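PDB 3NZP: arginine decarboxylase from Campylobacter jejuni subsp. jejuni, which probably catalyses the pyridoxal-phosphate-dependent decarboxylation of arginine to agmatine, an early step in polyamine and spermidine biosynthesis. Local coordinates for residues Val436-Leu441 / Leu499-Val504; Tyr440-Ser445 / Ala476-Ile481. One frame throughout, in Å; residues are numbered along the deposited sequence.

Overall arrangement
Strand 47-50 gives the mixed sheet its first member; strands 79-84 to 316-319 then form the eight-stranded parallel barrel. The chain passes through strand 330-341 and a helical region before entering strand 438-442, from which both contacts start. Contact 2 closes first, where 476-481 returns after 30 residues that include helix 451-455 and strand 462-464. Contact 1 closes the longer excursion of 57 residues; its range, 436-504, encloses that of contact 2 entirely, and the two share Tyr440 and Leu441. Leu499 CD1 meets Ala476 CB at 3.6 Å, linking the returning segments. Contact 2 adds strand 479-480 beside strand 438-442, and contact 1 lays the loop before strand 510-513 against Glu438 and Tyr440.

Contact 1: residues Val436-Leu441 / Leu499-Val504; sequences VQERYL and LHDVDV
Tyr440 and Leu499 carry the apolar part of this contact, their side chains sliding past each other in opposite directions. The methyl Leu499 CD1 sits over the centre of one face of the Tyr440 ring, 3.5 Å from its centroid and 8° off the normal, a CH-pi contact. Leu499 CB lies farther along, 3.4 Å from Tyr440 CZ. With CG anti to the carbonyl carbon (chi1 -62°), the tyrosine reaches out from its strand towards the loop.

One hydrogen bond crosses: Tyr440 OH donates to His500 O at 3.0 Å. The hydroxyl stands well above the carbonyl plane, with a C=O...O angle of 110°, while the carbonyl oxygen itself lies at the edge of the phenol ring. The His500 imidazole turns elsewhere, bonded to Tyr509 OH and to Glu470 O.

Buried Glu438 and exposed Asp501 bring like charges together, Glu438 OE1 lying 3.8 Å from Asp501 OD2 with nearly perpendicular carboxylates. Arg474 makes a salt bridge to Asp501 OD1 and a weak, long ion pair to Glu438, which probably offsets the like charges.

Loop 499-504 thus packs against the side of strand 438-442 that bears Glu438 and Tyr440, in the mixed-sheet C-terminal domain that accompanies the barrel in fold-type III decarboxylases.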
# COMPACT_ATOMS: atom_id res chain seq x y z
N VAL B 436 24.30 13.19 2.34
CA VAL B 436 24.87 11.91 1.95
C VAL B 436 25.88 12.08 0.83
O VAL B 436 25.87 13.09 0.12
CB VAL B 436 23.79 10.93 1.46
CG1 VAL B 436 22.70 10.78 2.49
CG2 VAL B 436 23.22 11.41 0.13
N GLN B 437 26.75 11.09 0.66
CA GLN B 437 27.76 11.12 -0.39
C GLN B 437 27.09 11.24 -1.76
O GLN B 437 27.36 12.18 -2.50
CB GLN B 437 28.61 9.84 -0.35
CG GLN B 437 29.70 9.80 0.73
CD GLN B 437 30.83 10.77 0.44
OE1 GLN B 437 30.60 11.96 0.21
NE2 GLN B 437 32.05 10.25 0.45
N GLU B 438 26.23 10.27 -2.07
CA GLU B 438 25.52 10.23 -3.34
C GLU B 438 24.16 9.54 -3.23
O GLU B 438 23.96 8.68 -2.38
CB GLU B 438 26.36 9.51 -4.40
CG GLU B 438 27.70 10.17 -4.67
CD GLU B 438 28.47 9.46 -5.76
OE1 GLU B 438 28.67 8.24 -5.63
OE2 GLU B 438 28.88 10.14 -6.73
N ARG B 439 23.25 9.93 -4.11
CA ARG B 439 21.91 9.36 -4.16
C ARG B 439 21.82 8.52 -5.42
O ARG B 439 21.85 9.06 -6.52
CB ARG B 439 20.87 10.48 -4.22
CG ARG B 439 20.67 11.20 -2.90
CD ARG B 439 21.14 12.64 -2.91
NE ARG B 439 20.07 13.53 -2.46
CZ ARG B 439 20.25 14.71 -1.86
NH1 ARG B 439 21.47 15.16 -1.61
NH2 ARG B 439 19.19 15.44 -1.51
N TYR B 440 21.71 7.20 -5.25
CA TYR B 440 21.63 6.28 -6.39
C TYR B 440 20.20 6.08 -6.85
O TYR B 440 19.35 5.60 -6.11
CB TYR B 440 22.23 4.92 -6.04
CG TYR B 440 23.71 4.95 -5.68
CD1 TYR B 440 24.16 5.64 -4.55
CD2 TYR B 440 24.65 4.27 -6.46
CE1 TYR B 440 25.51 5.65 -4.21
CE2 TYR B 440 26.00 4.27 -6.12
CZ TYR B 440 26.42 4.96 -5.00
OH TYR B 440 27.75 4.96 -4.65
N LEU B 441 19.95 6.44 -8.11
CA LEU B 441 18.63 6.31 -8.71
C LEU B 441 18.50 4.91 -9.29
O LEU B 441 19.16 4.57 -10.27
CB LEU B 441 18.49 7.35 -9.82
CG LEU B 441 17.15 7.37 -10.55
CD1 LEU B 441 16.10 7.93 -9.62
CD2 LEU B 441 17.26 8.21 -11.81
N LEU B 499 27.73 2.39 -0.87
CA LEU B 499 27.83 1.78 -2.20
C LEU B 499 29.09 2.23 -2.91
O LEU B 499 29.61 3.31 -2.63
CB LEU B 499 26.63 2.16 -3.06
CG LEU B 499 25.30 1.63 -2.52
CD1 LEU B 499 24.17 2.27 -3.28
CD2 LEU B 499 25.28 0.11 -2.65
N HIS B 500 29.57 1.41 -3.84
CA HIS B 500 30.79 1.75 -4.56
C HIS B 500 30.57 2.92 -5.52
O HIS B 500 29.51 3.07 -6.12
CB HIS B 500 31.30 0.52 -5.33
CG HIS B 500 31.36 -0.72 -4.49
ND1 HIS B 500 30.24 -1.45 -4.17
CD2 HIS B 500 32.40 -1.35 -3.89
CE1 HIS B 500 30.58 -2.47 -3.40
NE2 HIS B 500 31.89 -2.43 -3.22
N ASP B 501 31.59 3.76 -5.65
CA ASP B 501 31.52 4.90 -6.54
C ASP B 501 31.74 4.40 -7.96
O ASP B 501 32.87 4.20 -8.38
CB ASP B 501 32.61 5.92 -6.19
CG ASP B 501 32.51 7.18 -7.02
OD1 ASP B 501 33.34 8.09 -6.82
OD2 ASP B 501 31.60 7.26 -7.87
N VAL B 502 30.66 4.18 -8.69
CA VAL B 502 30.78 3.67 -10.04
C VAL B 502 30.34 4.69 -11.09
O VAL B 502 29.73 5.70 -10.76
CB VAL B 502 29.94 2.39 -10.21
CG1 VAL B 502 30.47 1.30 -9.29
CG2 VAL B 502 28.49 2.70 -9.88
N ASP B 503 30.66 4.41 -12.35
CA ASP B 503 30.29 5.29 -13.45
C ASP B 503 29.17 4.62 -14.24
O ASP B 503 29.42 3.71 -15.02
CB ASP B 503 31.49 5.54 -14.36
CG ASP B 503 31.20 6.57 -15.44
OD1 ASP B 503 32.12 6.87 -16.23
OD2 ASP B 503 30.06 7.08 -15.49
N VAL B 504 27.94 5.07 -14.02
CA VAL B 504 26.77 4.49 -14.70
C VAL B 504 26.93 4.26 -16.19
O VAL B 504 26.56 3.19 -16.70
CB VAL B 504 25.53 5.37 -14.48
CG1 VAL B 504 25.08 5.26 -13.04
CG2 VAL B 504 25.85 6.82 -14.83

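Contact 2: residues Tyr440-Ser445 / Ala476-Ile481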
# COMPACT_ATOMS: atom_id res chain seq x y z
N TYR B 440 21.71 7.20 -5.25
CA TYR B 440 21.63 6.28 -6.39
C TYR B 440 20.20 6.08 -6.85
O TYR B 440 19.35 5.60 -6.11
CB TYR B 440 22.23 4.92 -6.04
CG TYR B 440 23.71 4.95 -5.68
CD1 TYR B 440 24.16 5.64 -4.55
CD2 TYR B 440 24.65 4.27 -6.46
CE1 TYR B 440 25.51 5.65 -4.21
CE2 TYR B 440 26.00 4.27 -6.12
CZ TYR B 440 26.42 4.96 -5.00
OH TYR B 440 27.75 4.96 -4.65
N LEU B 441 19.95 6.44 -8.11
CA LEU B 441 18.63 6.31 -8.71
C LEU B 441 18.50 4.91 -9.29
O LEU B 441 19.16 4.57 -10.27
CB LEU B 441 18.49 7.35 -9.82
CG LEU B 441 17.15 7.37 -10.55
CD1 LEU B 441 16.10 7.93 -9.62
CD2 LEU B 441 17.26 8.21 -11.81
N VAL B 442 17.64 4.09 -8.68
CA VAL B 442 17.45 2.71 -9.13
C VAL B 442 16.20 2.56 -9.98
O VAL B 442 15.14 3.08 -9.65
CB VAL B 442 17.32 1.72 -7.95
CG1 VAL B 442 17.90 0.37 -8.34
CG2 VAL B 442 18.00 2.27 -6.72
N ASN B 443 16.35 1.81 -11.07
CA ASN B 443 15.25 1.58 -12.00
C ASN B 443 14.21 0.63 -11.44
O ASN B 443 14.15 -0.54 -11.84
CB ASN B 443 15.81 1.01 -13.31
CG ASN B 443 14.79 1.05 -14.43
OD1 ASN B 443 15.05 0.51 -15.51
ND2 ASN B 443 13.64 1.68 -14.19
N PHE B 444 13.38 1.10 -10.53
CA PHE B 444 12.34 0.26 -9.97
C PHE B 444 11.39 1.15 -9.21
O PHE B 444 11.57 2.37 -9.18
CB PHE B 444 12.91 -0.81 -9.05
CG PHE B 444 13.24 -0.30 -7.68
CD1 PHE B 444 14.17 0.71 -7.51
CD2 PHE B 444 12.60 -0.83 -6.56
CE1 PHE B 444 14.47 1.21 -6.24
CE2 PHE B 444 12.89 -0.34 -5.28
CZ PHE B 444 13.83 0.68 -5.12
N SER B 445 10.39 0.56 -8.57
CA SER B 445 9.42 1.34 -7.82
C SER B 445 9.38 0.87 -6.36
O SER B 445 9.20 -0.32 -6.08
CB SER B 445 8.04 1.21 -8.47
OG SER B 445 7.08 2.09 -7.89
N ALA B 476 25.45 6.23 0.80
CA ALA B 476 24.34 6.34 -0.14
C ALA B 476 22.93 6.36 0.43
O ALA B 476 22.69 6.00 1.58
CB ALA B 476 24.45 5.22 -1.16
N SER B 477 21.99 6.80 -0.40
CA SER B 477 20.58 6.84 -0.04
C SER B 477 19.86 6.64 -1.36
O SER B 477 19.50 7.60 -2.04
CB SER B 477 20.21 8.19 0.59
OG SER B 477 20.63 9.25 -0.23
N ILE B 478 19.67 5.38 -1.73
CA ILE B 478 19.02 5.01 -2.98
C ILE B 478 17.54 5.37 -3.10
O ILE B 478 16.77 5.12 -2.18
CB ILE B 478 19.14 3.50 -3.25
CG1 ILE B 478 18.45 2.71 -2.15
CG2 ILE B 478 20.60 3.08 -3.26
CD1 ILE B 478 18.65 1.22 -2.29
N TRP B 479 17.16 5.96 -4.23
CA TRP B 479 15.77 6.32 -4.46
C TRP B 479 15.30 5.85 -5.83
O TRP B 479 16.09 5.73 -6.77
CB TRP B 479 15.57 7.83 -4.29
CG TRP B 479 16.43 8.70 -5.14
CD1 TRP B 479 16.77 8.50 -6.45
CD2 TRP B 479 16.97 9.98 -4.77
NE1 TRP B 479 17.48 9.58 -6.92
CE2 TRP B 479 17.61 10.50 -5.92
CE3 TRP B 479 16.96 10.73 -3.58
CZ2 TRP B 479 18.24 11.75 -5.91
CZ3 TRP B 479 17.59 11.97 -3.58
CH2 TRP B 479 18.22 12.47 -4.74
N ASP B 480 14.01 5.54 -5.95
CA ASP B 480 13.46 5.06 -7.20
C ASP B 480 13.03 6.19 -8.14
O ASP B 480 13.02 7.36 -7.76
CB ASP B 480 12.26 4.14 -6.94
CG ASP B 480 11.01 4.90 -6.52
OD1 ASP B 480 9.97 4.25 -6.29
OD2 ASP B 480 11.08 6.15 -6.44
N ILE B 481 12.68 5.82 -9.37
CA ILE B 481 12.27 6.78 -10.38
C ILE B 481 10.80 7.15 -10.20
O ILE B 481 9.94 6.62 -10.88
CB ILE B 481 12.49 6.22 -11.78
CG1 ILE B 481 11.86 4.82 -11.87
CG2 ILE B 481 13.98 6.17 -12.09
CD1 ILE B 481 11.76 4.24 -13.28
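Tyr440 O takes the hydrogen bond of Trp479 N at 2.9 Å and is also approached by Ile478 CA in a CA-H...O contact. Its counterpart runs the other way, Val442 N to Trp479 O at 3.0 Å, so Trp479 uses both its N and its O in a short parallel beta pairing. Leu441 CA adds a second CA-H...O contact to Trp479 O. The pairing extends the mixed sheet in which strand 330-341 also pairs with strand 438-442.

Leu441 and Trp479 project to the same face. With CG between the backbone N and the carbonyl carbon (chi1 55°), the Trp479 indole turns its CD1-NE1 edge to Leu441, whose CD1 lies near the ring plane, 3.3 Å from Trp479 CD1. Ile481 CG2, crossing Leu441 at about a right angle, closes on Leu441 CD1 at 3.7 Å. Phe134 of the second subunit packs on Leu441 and Ile481, and Phe204 of that subunit meets Trp479 edge-to-face, so this face belongs to the dimer interface.

Val442 CG2 lies 3.9 Å from Ile478 CB, and Ala476 CB approaches Tyr440 CE1. Past Val442 the chain makes an inverse gamma turn centred on Asn443, with a weak bond from Phe444 N to Val442 O. The turn brings Phe444, stacked on Phe513, beside Asp480, whose side chain is about 8 Å from that of Cys483, the probable proton donor. Leu446 N holds the carboxylate at Asp480 OD1, and Asp480 CB approaches the Phe444 ring obliquely in an off-centre CH-pi contact, 4.2 Å from the ring centroid.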